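Local coordinates for UPF0270 protein PA3463 (Pseudomonas aeruginosa, PDB 1Y0N) that is of unknown function and belongs to the uncharacterised UPF0270 family, folding as a small chain of helices beside a three-stranded antiparallel sheet, at residues A[4-7]-A[8-11]. Sequence-based numbering, arbitrary orientation.
Sequences LIPH and DLLE
His7 folds its imidazole back over the start of the next residue, under the carboxylate of Asp8. From CB, 3.3 Å from Asp8 N, the His7 side chain runs outward to CG, which comes slightly closer to the same nitrogen, at 3.2 Å, because chi1 of 63° tucks the ring between the backbone N and the carbonyl carbon of His7. Farther out, the five ring atoms spread beneath Asp8 OD1, CE1 and NE2 slightly the closest; OD1 stands 3.7 Å above the ring plane, over its centre. The carboxylate is nearly upright on the ring, the planes 81° apart, and OD1 also meets Pro6 CB. ND1 hydrogen-bonds to a glycerol, probably from the crystallisation liquor.

The backbone here makes a short 3-10 turn in the loop that links strand 3-4 to helix 12-24. Two successive i to i+3 bonds close it: Leu9 N gives its hydrogen to Pro6 O, and Leu10 N to His7 O at 3.0 Å. A water also donates to His7 O and to Leu10 O, so the His7 carbonyl is gripped twice.

Pro6 CG lies 4.0 Å from Leu9 CB, the two side chains running alongside and pointing the same way. Ile5 CD1 reaches Leu10 CD2 at 3.8 Å, the side chains crossing at about a right angle. Next along, Glu11 N-caps helix 12-24, OE2 and OE1 hydrogen-bonding to Asp13 N and Thr14 N.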
loop_
_atom_site.group_PDB
_atom_site.type_symbol
_atom_site.label_atom_id
_atom_site.label_comp_id
_atom_site.label_asym_id
_atom_site.label_seq_id
_atom_site.Cartn_x
_atom_site.Cartn_y
_atom_site.Cartn_z
ATOM N N LEU A 4 8.827 -3.903 -3.635
ATOM C CA LEU A 4 7.616 -4.362 -2.982
ATOM C C LEU A 4 7.896 -5.015 -1.640
ATOM O O LEU A 4 8.822 -5.797 -1.515
ATOM C CB LEU A 4 6.883 -5.350 -3.868
ATOM C CG LEU A 4 6.284 -4.848 -5.173
ATOM C CD1 LEU A 4 5.627 -5.987 -5.873
ATOM C CD2 LEU A 4 5.307 -3.746 -4.951
ATOM N N ILE A 5 7.072 -4.700 -0.650
ATOM C CA ILE A 5 7.103 -5.359 0.646
ATOM C C ILE A 5 5.696 -5.864 1.064
ATOM O O ILE A 5 4.708 -5.091 1.029
ATOM C CB ILE A 5 7.738 -4.495 1.768
ATOM C CG1 ILE A 5 7.039 -3.163 1.955
ATOM C CG2 ILE A 5 9.200 -4.207 1.471
ATOM C CD1 ILE A 5 7.776 -2.282 2.970
ATOM N N PRO A 6 5.587 -7.155 1.419
ATOM C CA PRO A 6 4.256 -7.663 1.749
ATOM C C PRO A 6 3.667 -6.915 2.954
ATOM O O PRO A 6 4.372 -6.685 3.928
ATOM C CB PRO A 6 4.500 -9.159 2.041
ATOM C CG PRO A 6 5.939 -9.276 2.311
ATOM C CD PRO A 6 6.612 -8.198 1.502
ATOM N N HIS A 7 2.376 -6.578 2.887
ATOM C CA HIS A 7 1.690 -5.823 3.953
ATOM C C HIS A 7 1.793 -6.468 5.346
ATOM O O HIS A 7 1.892 -5.762 6.357
ATOM C CB HIS A 7 0.203 -5.562 3.579
ATOM C CG HIS A 7 -0.616 -6.825 3.422
ATOM N ND1 HIS A 7 -0.655 -7.547 2.248
ATOM C CD2 HIS A 7 -1.384 -7.504 4.300
ATOM C CE1 HIS A 7 -1.424 -8.613 2.407
ATOM N NE2 HIS A 7 -1.878 -8.610 3.645
ATOM N N ASP A 8 1.790 -7.807 5.365
ATOM C CA ASP A 8 1.833 -8.604 6.605
ATOM C C ASP A 8 3.216 -8.601 7.267
ATOM O O ASP A 8 3.371 -9.037 8.400
ATOM C CB ASP A 8 1.356 -10.037 6.360
ATOM C CG ASP A 8 1.955 -10.664 5.119
ATOM O OD1 ASP A 8 1.513 -10.341 3.974
ATOM O OD2 ASP A 8 2.843 -11.522 5.285
ATOM N N LEU A 9 4.195 -8.044 6.565
ATOM C CA LEU A 9 5.527 -7.860 7.129
ATOM C C LEU A 9 5.573 -6.521 7.882
ATOM O O LEU A 9 6.492 -6.295 8.656
ATOM C CB LEU A 9 6.569 -7.910 6.004
ATOM C CG LEU A 9 8.061 -7.981 6.336
ATOM C CD1 LEU A 9 8.361 -9.347 6.973
ATOM C CD2 LEU A 9 8.897 -7.742 5.081
ATOM N N LEU A 10 4.564 -5.663 7.691
ATOM C CA LEU A 10 4.601 -4.296 8.221
ATOM C C LEU A 10 4.164 -4.145 9.660
ATOM O O LEU A 10 3.263 -4.816 10.163
ATOM C CB LEU A 10 3.847 -3.274 7.365
ATOM C CG LEU A 10 4.487 -2.801 6.069
ATOM C CD1 LEU A 10 3.605 -1.780 5.441
ATOM C CD2 LEU A 10 5.905 -2.249 6.220
ATOM N N GLU A 11 4.857 -3.230 10.302
ATOM C CA GLU A 11 4.527 -2.765 11.643
ATOM C C GLU A 11 3.075 -2.227 11.589
ATOM O O GLU A 11 2.735 -1.450 10.686
ATOM C CB GLU A 11 5.577 -1.688 11.981
ATOM C CG GLU A 11 5.660 -1.295 13.430
ATOM C CD GLU A 11 4.625 -0.260 13.762
ATOM O OE1 GLU A 11 4.651 0.809 13.119
ATOM O OE2 GLU A 11 3.783 -0.532 14.632
HETATM O O HOH W 1 1.070 -5.825 9.104
#